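Long-range contacts in thioredoxin domain-containing protein (Silicibacter pomeroyi, PDB 3EYT), which is of unknown function but belongs to the thioredoxin-like superfamily and probably has the oxidoreductase or antioxidant activity generally assigned to its family: residues K29-M38 with K62-E73; L50-F58 with V138-I147. One frame throughout, in Å; residues are numbered along the deposited sequence.

Overall arrangement
Interaction 1 pairs the two strands of a beta-alpha-beta unit of the thioredoxin-like fold, 30-36 and 63-69, at the middle of the sheet, and its centre lies about 1 Å from that of the chain. Interaction 2 packs the connecting helix 41-57 against the C-terminal helix 140-151; the centres of the two contacts are about 13 Å apart. Along the chain their segments alternate: 29-38, 50-58, 62-73, then 138-147. The two contacts touch where V63 and V65 meet V54, R55 and F58, so the helix pair lies directly on the strand pair. Together they tie the C-terminal helix to the central strands through the helix at whose start lie C40 and C43, a thioredoxin-type CxxC pattern of unconfirmed role.

Interaction 1: K29-M38 with K62-E73; sequences KVIVIEAFQM and KVAVLGLHTVFE
Strands 30-36 and 63-69 form the parallel pair of a beta-alpha-beta unit in the thioredoxin-like fold. Their backbones bond in unbroken register from V30 N to K62 O through V32 N to A64 O (2.8 Å) as far as T70 N to F36 O. On one face I33 CG2 rests on L68 CB at 3.8 Å; on the other V32 CG2 meets V63 CG1. At the C-terminal ends of the strands side chains add to the backbone pairing. H69 NE2 accepts from M38 N at 3.0 Å, the donor almost in the ring plane, while H69 CD2 lies over one face of the F36 ring, 3.6 Å from CE1. Q37, extended beyond CG (chi2 -173°), lays its amide on the F72 ring, planes 13° apart. The same amide accepts from F72 N at OE1 (3.1 Å), the donor above the carbonyl plane, and gives NE2 to E73 OE2 (3.1 Å) on its anti side; both bonds fix its rotation. With the amide gone, as in an alanine here, F72 N and E73 OE2 would probably lose these partners and the F72 ring be freer to turn. Strand 120-124 flanks strand 30-36 and strand 96-99 flanks strand 63-69; helix 41-57 packs over E34, F36 and V65, with F36 touching C43 of the CxxC pattern.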
ATOM      1  N   LYS C  29     -14.427  27.419  15.968  1.00 26.40           N
ATOM      2  CA  LYS C  29     -13.570  27.832  14.846  1.00 25.67           C
ATOM      3  C   LYS C  29     -14.320  27.550  13.565  1.00 24.53           C
ATOM      4  O   LYS C  29     -15.115  26.604  13.493  1.00 23.71           O
ATOM      5  CB  LYS C  29     -12.283  27.008  14.770  1.00 26.41           C
ATOM      6  CG  LYS C  29     -11.290  27.240  15.881  1.00 27.45           C
ATOM      7  CD  LYS C  29     -10.305  26.082  15.890  1.00 27.77           C
ATOM      8  CE  LYS C  29      -9.269  26.243  16.984  1.00 32.66           C
ATOM      9  NZ  LYS C  29      -8.678  27.594  16.933  1.00 35.53           N
ATOM     10  N   VAL C  30     -14.080  28.391  12.569  1.00 23.42           N
ATOM     11  CA  VAL C  30     -14.457  28.081  11.208  1.00 22.03           C
ATOM     12  C   VAL C  30     -13.444  27.012  10.749  1.00 21.73           C
ATOM     13  O   VAL C  30     -12.254  27.075  11.059  1.00 21.99           O
ATOM     14  CB  VAL C  30     -14.458  29.361  10.335  1.00 22.07           C
ATOM     15  CG1 VAL C  30     -14.627  29.036   8.857  1.00 21.99           C
ATOM     16  CG2 VAL C  30     -15.571  30.309  10.811  1.00 19.83           C
ATOM     17  N   ILE C  31     -13.936  25.980  10.082  1.00 20.31           N
ATOM     18  CA  ILE C  31     -13.064  24.885   9.660  1.00 18.76           C
ATOM     19  C   ILE C  31     -13.075  24.785   8.136  1.00 18.21           C
ATOM     20  O   ILE C  31     -14.156  24.785   7.500  1.00 18.04           O
ATOM     21  CB  ILE C  31     -13.519  23.549  10.288  1.00 18.75           C
ATOM     22  CG1 ILE C  31     -13.716  23.708  11.800  1.00 20.05           C
ATOM     23  CG2 ILE C  31     -12.540  22.415   9.961  1.00 16.20           C
ATOM     24  CD1 ILE C  31     -14.476  22.564  12.431  1.00 22.02           C
ATOM     25  N   VAL C  32     -11.882  24.743   7.549  1.00 16.75           N
ATOM     26  CA  VAL C  32     -11.729  24.541   6.112  1.00 16.36           C
ATOM     27  C   VAL C  32     -11.118  23.167   5.925  1.00 16.02           C
ATOM     28  O   VAL C  32     -10.043  22.888   6.455  1.00 16.31           O
ATOM     29  CB  VAL C  32     -10.771  25.588   5.493  1.00 16.40           C
ATOM     30  CG1 VAL C  32     -10.582  25.338   4.004  1.00 15.11           C
ATOM     31  CG2 VAL C  32     -11.292  27.007   5.736  1.00 17.72           C
ATOM     32  N   ILE C  33     -11.801  22.302   5.184  1.00 16.24           N
ATOM     33  CA  ILE C  33     -11.275  20.979   4.884  1.00 16.99           C
ATOM     34  C   ILE C  33     -10.982  20.826   3.403  1.00 16.24           C
ATOM     35  O   ILE C  33     -11.856  21.000   2.568  1.00 17.07           O
ATOM     36  CB  ILE C  33     -12.242  19.854   5.326  1.00 17.33           C
ATOM     37  CG1 ILE C  33     -12.632  20.017   6.788  1.00 18.34           C
ATOM     38  CG2 ILE C  33     -11.638  18.432   5.090  1.00 17.68           C
ATOM     39  CD1 ILE C  33     -13.776  19.021   7.243  1.00 20.51           C
ATOM     40  N   GLU C  34      -9.748  20.450   3.099  1.00 15.39           N
ATOM     41  CA  GLU C  34      -9.355  20.176   1.728  1.00 15.52           C
ATOM     42  C   GLU C  34      -9.249  18.656   1.560  1.00 14.59           C
ATOM     43  O   GLU C  34      -8.367  18.022   2.146  1.00 15.09           O
ATOM     44  CB  GLU C  34      -8.026  20.889   1.433  1.00 15.85           C
ATOM     45  CG  GLU C  34      -7.371  20.576   0.108  1.00 20.01           C
ATOM     46  CD  GLU C  34      -8.129  21.135  -1.089  1.00 24.32           C
ATOM     47  OE1 GLU C  34      -8.924  22.099  -0.946  1.00 26.63           O
ATOM     48  OE2 GLU C  34      -7.930  20.585  -2.183  1.00 29.56           O
ATOM     49  N   ALA C  35     -10.167  18.092   0.773  1.00 13.67           N
ATOM     50  CA  ALA C  35     -10.211  16.665   0.501  1.00 12.85           C
ATOM     51  C   ALA C  35      -9.482  16.480  -0.816  1.00 13.29           C
ATOM     52  O   ALA C  35      -9.791  17.145  -1.813  1.00 13.58           O
ATOM     53  CB  ALA C  35     -11.627  16.166   0.388  1.00 11.98           C
ATOM     54  N   PHE C  36      -8.489  15.598  -0.807  1.00 13.24           N
ATOM     55  CA  PHE C  36      -7.583  15.486  -1.929  1.00 13.57           C
ATOM     56  C   PHE C  36      -7.095  14.034  -2.036  1.00 13.59           C
ATOM     57  O   PHE C  36      -7.189  13.254  -1.078  1.00 12.04           O
ATOM     58  CB  PHE C  36      -6.385  16.450  -1.739  1.00 13.46           C
ATOM     59  CG  PHE C  36      -5.412  16.023  -0.646  1.00 15.11           C
ATOM     60  CD1 PHE C  36      -4.213  15.374  -0.981  1.00 13.87           C
ATOM     61  CD2 PHE C  36      -5.692  16.282   0.708  1.00 16.07           C
ATOM     62  CE1 PHE C  36      -3.311  14.971   0.024  1.00 14.74           C
ATOM     63  CE2 PHE C  36      -4.816  15.897   1.718  1.00 18.03           C
ATOM     64  CZ  PHE C  36      -3.609  15.226   1.377  1.00 14.00           C
ATOM     65  N   GLN C  37      -6.540  13.708  -3.208  1.00 13.47           N
ATOM     66  CA  GLN C  37      -5.756  12.491  -3.415  1.00 11.86           C
ATOM     67  C   GLN C  37      -4.397  12.977  -3.839  1.00 12.58           C
ATOM     68  O   GLN C  37      -4.287  13.884  -4.692  1.00 12.88           O
ATOM     69  CB  GLN C  37      -6.304  11.641  -4.575  1.00 12.48           C
ATOM     70  CG  GLN C  37      -7.688  11.002  -4.314  1.00 13.88           C
ATOM     71  CD  GLN C  37      -8.102  10.046  -5.433  1.00 15.11           C
ATOM     72  OE1 GLN C  37      -8.158   8.850  -5.222  1.00 13.58           O
ATOM     73  NE2 GLN C  37      -8.312  10.571  -6.632  1.00 14.53           N
HETATM   74  N   MSE C  38      -3.365  12.346  -3.301  1.00 12.33           N
HETATM   75  CA  MSE C  38      -1.995  12.790  -3.538  1.00 12.81           C
HETATM   76  C   MSE C  38      -1.576  12.665  -5.006  1.00 13.45           C
HETATM   77  O   MSE C  38      -0.759  13.438  -5.465  1.00 14.02           O
HETATM   78  CB  MSE C  38      -1.028  12.045  -2.616  1.00 12.82           C
HETATM   79  CG  MSE C  38      -1.013  10.538  -2.870  1.00 12.80           C
HETATM   80 SE   MSE C  38       0.252   9.665  -1.659  0.75 18.30          SE
HETATM   81  CE  MSE C  38       1.903   9.979  -2.710  1.00 13.03           C
ATOM     82  N   LYS C  62      -8.581  31.317  14.894  1.00 25.16           N
ATOM     83  CA  LYS C  62      -9.902  31.564  14.342  1.00 24.33           C
ATOM     84  C   LYS C  62     -10.331  30.542  13.297  1.00 23.61           C
ATOM     85  O   LYS C  62     -11.514  30.193  13.226  1.00 23.90           O
ATOM     86  CB  LYS C  62      -9.971  32.964  13.750  1.00 24.42           C
ATOM     87  CG  LYS C  62      -9.935  34.075  14.796  1.00 26.38           C
ATOM     88  CD  LYS C  62      -9.971  35.459  14.129  1.00 28.98           C
ATOM     89  CE  LYS C  62      -9.691  36.617  15.116  1.00 29.66           C
ATOM     90  NZ  LYS C  62     -10.395  36.374  16.406  1.00 31.35           N
ATOM     91  N   VAL C  63      -9.371  30.078  12.488  1.00 21.98           N
ATOM     92  CA  VAL C  63      -9.648  29.184  11.361  1.00 21.35           C
ATOM     93  C   VAL C  63      -8.759  27.946  11.475  1.00 20.91           C
ATOM     94  O   VAL C  63      -7.520  28.050  11.598  1.00 21.16           O
ATOM     95  CB  VAL C  63      -9.405  29.892  10.003  1.00 21.48           C
ATOM     96  CG1 VAL C  63      -9.605  28.914   8.801  1.00 19.83           C
ATOM     97  CG2 VAL C  63     -10.314  31.112   9.877  1.00 21.35           C
ATOM     98  N   ALA C  64      -9.391  26.782  11.490  1.00 19.94           N
ATOM     99  CA  ALA C  64      -8.643  25.523  11.379  1.00 19.48           C
ATOM    100  C   ALA C  64      -8.631  25.078   9.918  1.00 19.52           C
ATOM    101  O   ALA C  64      -9.667  25.124   9.234  1.00 20.67           O
ATOM    102  CB  ALA C  64      -9.273  24.423  12.276  1.00 19.65           C
ATOM    103  N   VAL C  65      -7.472  24.639   9.441  1.00 18.06           N
ATOM    104  CA  VAL C  65      -7.345  24.092   8.104  1.00 16.68           C
ATOM    105  C   VAL C  65      -6.865  22.648   8.243  1.00 16.77           C
ATOM    106  O   VAL C  65      -5.847  22.383   8.882  1.00 16.39           O
ATOM    107  CB  VAL C  65      -6.332  24.894   7.225  1.00 16.41           C
ATOM    108  CG1 VAL C  65      -6.150  24.230   5.826  1.00 15.53           C
ATOM    109  CG2 VAL C  65      -6.770  26.331   7.053  1.00 15.09           C
ATOM    110  N   LEU C  66      -7.619  21.735   7.651  1.00 16.41           N
ATOM    111  CA  LEU C  66      -7.381  20.284   7.751  1.00 16.76           C
ATOM    112  C   LEU C  66      -7.291  19.730   6.350  1.00 15.67           C
ATOM    113  O   LEU C  66      -8.048  20.161   5.487  1.00 16.58           O
ATOM    114  CB  LEU C  66      -8.573  19.572   8.399  1.00 15.95           C
ATOM    115  CG  LEU C  66      -9.035  20.084   9.758  1.00 20.05           C
ATOM    116  CD1 LEU C  66     -10.104  19.189  10.310  1.00 17.65           C
ATOM    117  CD2 LEU C  66      -7.816  20.219  10.722  1.00 22.00           C
ATOM    118  N   GLY C  67      -6.408  18.757   6.140  1.00 15.77           N
ATOM    119  CA  GLY C  67      -6.401  17.982   4.888  1.00 16.01           C
ATOM    120  C   GLY C  67      -7.147  16.671   5.136  1.00 15.31           C
ATOM    121  O   GLY C  67      -7.064  16.101   6.221  1.00 16.45           O
ATOM    122  N   LEU C  68      -7.854  16.176   4.136  1.00 14.42           N
ATOM    123  CA  LEU C  68      -8.480  14.870   4.246  1.00 14.37           C
ATOM    124  C   LEU C  68      -8.070  14.048   3.013  1.00 13.87           C
ATOM    125  O   LEU C  68      -8.434  14.388   1.881  1.00 13.91           O
ATOM    126  CB  LEU C  68     -10.001  15.028   4.349  1.00 13.54           C
ATOM    127  CG  LEU C  68     -10.785  13.722   4.411  1.00 16.18           C
ATOM    128  CD1 LEU C  68     -10.545  13.058   5.766  1.00 17.30           C
ATOM    129  CD2 LEU C  68     -12.296  13.930   4.170  1.00 15.56           C
ATOM    130  N   HIS C  69      -7.256  13.012   3.227  1.00 12.91           N
ATOM    131  CA  HIS C  69      -6.793  12.176   2.088  1.00 12.56           C
ATOM    132  C   HIS C  69      -7.860  11.111   1.790  1.00 12.95           C
ATOM    133  O   HIS C  69      -8.038  10.128   2.548  1.00 13.57           O
ATOM    134  CB  HIS C  69      -5.421  11.545   2.381  1.00 11.89           C
ATOM    135  CG  HIS C  69      -4.706  11.061   1.145  1.00 11.95           C
ATOM    136  ND1 HIS C  69      -4.052   9.851   1.091  1.00 10.40           N
ATOM    137  CD2 HIS C  69      -4.550  11.627  -0.073  1.00 11.82           C
ATOM    138  CE1 HIS C  69      -3.522   9.692  -0.110  1.00 10.22           C
ATOM    139  NE2 HIS C  69      -3.805  10.762  -0.830  1.00  9.43           N
ATOM    140  N   THR C  70      -8.605  11.355   0.717  1.00 13.12           N
ATOM    141  CA  THR C  70      -9.808  10.550   0.392  1.00 13.72           C
ATOM    142  C   THR C  70      -9.444   9.727  -0.844  1.00 13.20           C
ATOM    143  O   THR C  70      -9.691  10.138  -1.990  1.00 14.36           O
ATOM    144  CB  THR C  70     -10.992  11.473   0.111  1.00 13.98           C
ATOM    145  OG1 THR C  70     -10.621  12.437  -0.908  1.00 14.36           O
ATOM    146  CG2 THR C  70     -11.423  12.242   1.367  1.00 13.38           C
ATOM    147  N   VAL C  71      -8.814   8.573  -0.639  1.00 12.96           N
ATOM    148  CA  VAL C  71      -8.343   7.816  -1.776  1.00 12.56           C
ATOM    149  C   VAL C  71      -9.517   6.931  -2.238  1.00 13.37           C
ATOM    150  O   VAL C  71      -9.954   6.049  -1.488  1.00 12.83           O
ATOM    151  CB  VAL C  71      -7.123   6.927  -1.372  1.00 12.68           C
ATOM    152  CG1 VAL C  71      -6.657   6.077  -2.572  1.00 13.56           C
ATOM    153  CG2 VAL C  71      -5.978   7.796  -0.848  1.00 12.43           C
ATOM    154  N   PHE C  72      -9.999   7.138  -3.457  1.00 13.61           N
ATOM    155  CA  PHE C  72     -11.145   6.377  -3.936  1.00 15.04           C
ATOM    156  C   PHE C  72     -10.775   5.573  -5.173  1.00 16.06           C
ATOM    157  O   PHE C  72     -11.624   4.941  -5.782  1.00 15.28           O
ATOM    158  CB  PHE C  72     -12.360   7.291  -4.165  1.00 14.25           C
ATOM    159  CG  PHE C  72     -12.151   8.327  -5.239  1.00 16.26           C
ATOM    160  CD1 PHE C  72     -12.393   8.012  -6.587  1.00 20.04           C
ATOM    161  CD2 PHE C  72     -11.715   9.600  -4.912  1.00 16.43           C
ATOM    162  CE1 PHE C  72     -12.233   8.985  -7.589  1.00 21.13           C
ATOM    163  CE2 PHE C  72     -11.526  10.580  -5.899  1.00 17.75           C
ATOM    164  CZ  PHE C  72     -11.777  10.275  -7.237  1.00 18.58           C
ATOM    165  N   GLU C  73      -9.484   5.586  -5.524  1.00 16.57           N
ATOM    166  CA  GLU C  73      -8.983   4.804  -6.665  1.00 17.55           C
ATOM    167  C   GLU C  73      -7.484   4.579  -6.511  1.00 17.42           C
ATOM    168  O   GLU C  73      -6.849   5.330  -5.769  1.00 17.43           O
ATOM    169  CB  GLU C  73      -9.246   5.560  -7.949  1.00 18.48           C
ATOM    170  CG  GLU C  73      -8.650   6.961  -7.930  1.00 21.06           C
ATOM    171  CD  GLU C  73      -9.030   7.757  -9.149  1.00 26.64           C
ATOM    172  OE1 GLU C  73      -9.780   7.216 -10.011  1.00 29.23           O
ATOM    173  OE2 GLU C  73      -8.586   8.922  -9.249  1.00 26.42           O
TER

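Interaction 2: L50-F58 with V138-I147; sequences LAQKVRAAF and VSELLLGAEI
I147 of helix 140-151 packs against F58, the residue just after helix 41-57; the two helices lie on the same face of the central sheet. The axes of segments 50-57 and 140-147 come no closer than 12.0 Å and run at 45° to each other, so side chains rather than backbones bridge the gap. The methyl CG2 of I147 sits over one face of the F58 ring in a CH-pi contact, 3.7 Å from the centroid and 17° off the ring normal. With CG anti to the carbonyl carbon (chi1 -61°), F58 sends its ring from just beyond the end of helix 41-57 toward the other helix, where the ring edge comes to the backbone at G144 CA.

One turn back, V54 divides its two methyls between L143 and I147, one turn apart on the facing helix: CG1 meets I147 CD1, and CG2 meets L143 CD2 at 3.8 Å, the side chains of V54 and L143 crossing at about a right angle. L143 thus fits beside V54 and also reaches L50, whose CD1 faces L143 CD2 tip to tip at 4.0 Å. The two methyls of L50 have different partners, for CD1 also lies against the aliphatic CG of E140, the two chains sliding past each other in opposite directions, and CD2 packs on V138 CB at 3.8 Å, just ahead of the helix.

Beneath this row, V32, L121 and L123 of the sheet supply the floor. On the exposed side K53 NZ reaches E140 OE2 from the syn side in a long salt bridge of 3.3 Å. Since both residues are exposed, this link is likely to add little beside the row of methyl and ring contacts, and the two helices appear to be held together chiefly by apolar packing.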
ATOM      1  N   LEU C  50      -4.179  25.994  -2.606  1.00 17.36           N
ATOM      2  CA  LEU C  50      -5.262  26.818  -2.034  1.00 17.13           C
ATOM      3  C   LEU C  50      -5.369  26.656  -0.510  1.00 16.60           C
ATOM      4  O   LEU C  50      -5.492  27.637   0.212  1.00 15.20           O
ATOM      5  CB  LEU C  50      -6.603  26.512  -2.704  1.00 16.92           C
ATOM      6  CG  LEU C  50      -7.833  27.213  -2.121  1.00 18.26           C
ATOM      7  CD1 LEU C  50      -7.721  28.749  -2.239  1.00 18.68           C
ATOM      8  CD2 LEU C  50      -9.131  26.705  -2.792  1.00 19.60           C
ATOM      9  N   ALA C  51      -5.317  25.408  -0.024  1.00 16.48           N
ATOM     10  CA  ALA C  51      -5.401  25.159   1.409  1.00 16.48           C
ATOM     11  C   ALA C  51      -4.252  25.865   2.155  1.00 16.79           C
ATOM     12  O   ALA C  51      -4.466  26.423   3.235  1.00 16.83           O
ATOM     13  CB  ALA C  51      -5.410  23.664   1.705  1.00 15.91           C
ATOM     14  N   GLN C  52      -3.060  25.857   1.574  0.50 16.05           N
ATOM     15  CA  GLN C  52      -1.917  26.530   2.178  0.50 16.25           C
ATOM     16  C   GLN C  52      -2.049  28.057   2.215  0.50 16.52           C
ATOM     17  O   GLN C  52      -1.552  28.693   3.142  0.50 16.86           O
ATOM     18  CB  GLN C  52      -0.634  26.111   1.473  0.50 15.66           C
ATOM     19  CG  GLN C  52      -0.332  24.633   1.651  0.50 14.72           C
ATOM     20  CD  GLN C  52       0.967  24.229   1.025  0.50 10.14           C
ATOM     21  OE1 GLN C  52       1.147  24.355  -0.176  0.50 14.57           O
ATOM     22  NE2 GLN C  52       1.868  23.718   1.825  0.50  9.48           N
ATOM     23  N   LYS C  53      -2.719  28.623   1.212  1.00 17.13           N
ATOM     24  CA  LYS C  53      -3.028  30.071   1.175  1.00 17.63           C
ATOM     25  C   LYS C  53      -4.001  30.437   2.262  1.00 17.80           C
ATOM     26  O   LYS C  53      -3.797  31.422   2.963  1.00 17.17           O
ATOM     27  CB  LYS C  53      -3.600  30.480  -0.190  1.00 17.68           C
ATOM     28  CG  LYS C  53      -2.533  30.575  -1.265  1.00 23.35           C
ATOM     29  CD  LYS C  53      -3.148  30.731  -2.630  1.00 28.96           C
ATOM     30  CE  LYS C  53      -2.061  30.957  -3.657  1.00 32.89           C
ATOM     31  NZ  LYS C  53      -2.598  30.864  -5.049  1.00 37.80           N
ATOM     32  N   VAL C  54      -5.059  29.621   2.406  1.00 17.44           N
ATOM     33  CA  VAL C  54      -6.022  29.814   3.481  1.00 16.90           C
ATOM     34  C   VAL C  54      -5.307  29.766   4.822  1.00 17.03           C
ATOM     35  O   VAL C  54      -5.524  30.643   5.678  1.00 17.56           O
ATOM     36  CB  VAL C  54      -7.174  28.771   3.411  1.00 16.93           C
ATOM     37  CG1 VAL C  54      -8.095  28.872   4.635  1.00 15.58           C
ATOM     38  CG2 VAL C  54      -7.974  28.961   2.073  1.00 16.93           C
ATOM     39  N   ARG C  55      -4.464  28.754   5.009  1.00 16.61           N
ATOM     40  CA  ARG C  55      -3.729  28.623   6.258  1.00 16.70           C
ATOM     41  C   ARG C  55      -2.864  29.845   6.524  1.00 17.49           C
ATOM     42  O   ARG C  55      -2.832  30.332   7.661  1.00 18.28           O
ATOM     43  CB  ARG C  55      -2.883  27.337   6.300  1.00 16.15           C
ATOM     44  CG  ARG C  55      -1.984  27.203   7.565  1.00 16.35           C
ATOM     45  CD  ARG C  55      -2.748  26.970   8.866  1.00 15.57           C
ATOM     46  NE  ARG C  55      -3.562  28.136   9.248  1.00 17.79           N
ATOM     47  CZ  ARG C  55      -4.616  28.126  10.068  1.00 19.19           C
ATOM     48  NH1 ARG C  55      -5.057  27.000  10.643  1.00 15.41           N
ATOM     49  NH2 ARG C  55      -5.265  29.265  10.285  1.00 14.91           N
ATOM     50  N   ALA C  56      -2.158  30.326   5.493  1.00 17.93           N
ATOM     51  CA  ALA C  56      -1.327  31.510   5.634  1.00 19.19           C
ATOM     52  C   ALA C  56      -2.184  32.771   5.832  1.00 19.97           C
ATOM     53  O   ALA C  56      -1.778  33.670   6.539  1.00 21.38           O
ATOM     54  CB  ALA C  56      -0.366  31.667   4.429  1.00 17.81           C
ATOM     55  N   ALA C  57      -3.371  32.836   5.235  1.00 20.67           N
ATOM     56  CA  ALA C  57      -4.140  34.106   5.285  1.00 21.26           C
ATOM     57  C   ALA C  57      -4.950  34.352   6.556  1.00 21.59           C
ATOM     58  O   ALA C  57      -5.198  35.513   6.902  1.00 21.95           O
ATOM     59  CB  ALA C  57      -5.011  34.296   4.038  1.00 20.87           C
ATOM     60  N   PHE C  58      -5.342  33.287   7.256  1.00 20.98           N
ATOM     61  CA  PHE C  58      -6.147  33.415   8.479  1.00 21.94           C
ATOM     62  C   PHE C  58      -5.417  32.890   9.731  1.00 22.64           C
ATOM     63  O   PHE C  58      -4.573  32.003   9.633  1.00 22.46           O
ATOM     64  CB  PHE C  58      -7.513  32.714   8.302  1.00 20.50           C
ATOM     65  CG  PHE C  58      -8.340  33.298   7.194  1.00 20.76           C
ATOM     66  CD1 PHE C  58      -9.155  34.406   7.425  1.00 21.20           C
ATOM     67  CD2 PHE C  58      -8.259  32.782   5.906  1.00 20.84           C
ATOM     68  CE1 PHE C  58      -9.899  34.980   6.394  1.00 20.64           C
ATOM     69  CE2 PHE C  58      -9.003  33.339   4.870  1.00 21.50           C
ATOM     70  CZ  PHE C  58      -9.832  34.429   5.116  1.00 20.43           C
ATOM     71  N   VAL C 138     -11.724  26.922  -7.292  1.00 22.67           N
ATOM     72  CA  VAL C 138     -12.418  27.812  -6.358  1.00 22.62           C
ATOM     73  C   VAL C 138     -11.876  29.240  -6.468  1.00 21.92           C
ATOM     74  O   VAL C 138     -10.653  29.455  -6.416  1.00 22.23           O
ATOM     75  CB  VAL C 138     -12.285  27.343  -4.893  1.00 22.17           C
ATOM     76  CG1 VAL C 138     -13.303  28.074  -4.034  1.00 24.10           C
ATOM     77  CG2 VAL C 138     -12.527  25.836  -4.785  1.00 22.76           C
ATOM     78  N   SER C 139     -12.793  30.193  -6.614  1.00 20.71           N
ATOM     79  CA  SER C 139     -12.460  31.607  -6.573  1.00 20.33           C
ATOM     80  C   SER C 139     -11.951  31.975  -5.182  1.00 19.62           C
ATOM     81  O   SER C 139     -12.680  31.860  -4.193  1.00 18.96           O
ATOM     82  CB  SER C 139     -13.694  32.441  -6.878  1.00 20.14           C
ATOM     83  OG  SER C 139     -13.511  33.763  -6.411  1.00 21.19           O
ATOM     84  N   GLU C 140     -10.699  32.421  -5.120  1.00 18.18           N
ATOM     85  CA  GLU C 140     -10.128  32.927  -3.873  1.00 17.94           C
ATOM     86  C   GLU C 140     -10.887  34.139  -3.294  1.00 16.24           C
ATOM     87  O   GLU C 140     -11.071  34.227  -2.067  1.00 15.53           O
ATOM     88  CB  GLU C 140      -8.655  33.261  -4.062  1.00 18.17           C
ATOM     89  CG  GLU C 140      -7.795  32.034  -3.932  1.00 22.64           C
ATOM     90  CD  GLU C 140      -6.377  32.284  -4.378  1.00 28.40           C
ATOM     91  OE1 GLU C 140      -5.830  33.357  -4.042  1.00 29.55           O
ATOM     92  OE2 GLU C 140      -5.809  31.397  -5.071  1.00 32.60           O
ATOM     93  N   LEU C 141     -11.319  35.064  -4.154  1.00 15.78           N
ATOM     94  CA  LEU C 141     -12.162  36.181  -3.681  1.00 15.60           C
ATOM     95  C   LEU C 141     -13.444  35.664  -3.029  1.00 16.07           C
ATOM     96  O   LEU C 141     -13.851  36.138  -1.955  1.00 15.11           O
ATOM     97  CB  LEU C 141     -12.518  37.165  -4.808  1.00 16.16           C
ATOM     98  CG  LEU C 141     -11.422  38.174  -5.193  1.00 16.88           C
ATOM     99  CD1 LEU C 141     -11.760  38.835  -6.493  1.00 16.83           C
ATOM    100  CD2 LEU C 141     -11.240  39.219  -4.066  1.00 17.82           C
ATOM    101  N   LEU C 142     -14.094  34.693  -3.655  1.00 16.21           N
ATOM    102  CA  LEU C 142     -15.396  34.264  -3.102  1.00 17.58           C
ATOM    103  C   LEU C 142     -15.223  33.390  -1.870  1.00 17.68           C
ATOM    104  O   LEU C 142     -16.020  33.497  -0.933  1.00 18.77           O
ATOM    105  CB  LEU C 142     -16.297  33.615  -4.164  1.00 18.14           C
ATOM    106  CG  LEU C 142     -16.740  34.612  -5.262  1.00 19.63           C
ATOM    107  CD1 LEU C 142     -17.163  33.902  -6.560  1.00 23.30           C
ATOM    108  CD2 LEU C 142     -17.803  35.632  -4.813  1.00 21.40           C
ATOM    109  N   LEU C 143     -14.166  32.573  -1.843  1.00 17.59           N
ATOM    110  CA  LEU C 143     -13.856  31.776  -0.645  1.00 17.02           C
ATOM    111  C   LEU C 143     -13.487  32.646   0.562  1.00 16.84           C
ATOM    112  O   LEU C 143     -13.918  32.372   1.692  1.00 15.99           O
ATOM    113  CB  LEU C 143     -12.728  30.766  -0.915  1.00 17.17           C
ATOM    114  CG  LEU C 143     -12.343  29.863   0.269  1.00 17.71           C
ATOM    115  CD1 LEU C 143     -13.543  28.984   0.703  1.00 14.45           C
ATOM    116  CD2 LEU C 143     -11.106  28.985  -0.036  1.00 18.51           C
ATOM    117  N   GLY C 144     -12.669  33.676   0.333  1.00 16.35           N
ATOM    118  CA  GLY C 144     -12.322  34.630   1.393  1.00 16.07           C
ATOM    119  C   GLY C 144     -13.570  35.333   1.928  1.00 16.26           C
ATOM    120  O   GLY C 144     -13.716  35.514   3.139  1.00 16.85           O
ATOM    121  N   ALA C 145     -14.489  35.688   1.025  1.00 15.94           N
ATOM    122  CA  ALA C 145     -15.776  36.266   1.413  1.00 16.31           C
ATOM    123  C   ALA C 145     -16.601  35.276   2.286  1.00 16.70           C
ATOM    124  O   ALA C 145     -17.148  35.653   3.344  1.00 16.59           O
ATOM    125  CB  ALA C 145     -16.564  36.706   0.171  1.00 15.45           C
ATOM    126  N   GLU C 146     -16.660  34.010   1.874  1.00 16.41           N
ATOM    127  CA  GLU C 146     -17.416  33.011   2.655  1.00 17.32           C
ATOM    128  C   GLU C 146     -16.814  32.798   4.034  1.00 17.32           C
ATOM    129  O   GLU C 146     -17.569  32.724   5.032  1.00 17.69           O
ATOM    130  CB  GLU C 146     -17.528  31.657   1.941  1.00 18.24           C
ATOM    131  CG  GLU C 146     -18.144  31.694   0.544  1.00 20.58           C
ATOM    132  CD  GLU C 146     -18.040  30.335  -0.176  1.00 26.17           C
ATOM    133  OE1 GLU C 146     -17.041  29.581   0.016  1.00 26.16           O
ATOM    134  OE2 GLU C 146     -18.968  30.031  -0.947  1.00 29.11           O
ATOM    135  N   ILE C 147     -15.479  32.735   4.113  1.00 16.66           N
ATOM    136  CA  ILE C 147     -14.796  32.570   5.413  1.00 16.18           C
ATOM    137  C   ILE C 147     -15.064  33.767   6.351  1.00 16.25           C
ATOM    138  O   ILE C 147     -15.361  33.593   7.553  1.00 16.36           O
ATOM    139  CB  ILE C 147     -13.280  32.299   5.222  1.00 15.41           C
ATOM    140  CG1 ILE C 147     -13.044  30.902   4.630  1.00 16.28           C
ATOM    141  CG2 ILE C 147     -12.505  32.409   6.532  1.00 15.84           C
ATOM    142  CD1 ILE C 147     -11.610  30.729   4.058  1.00 16.81           C
TER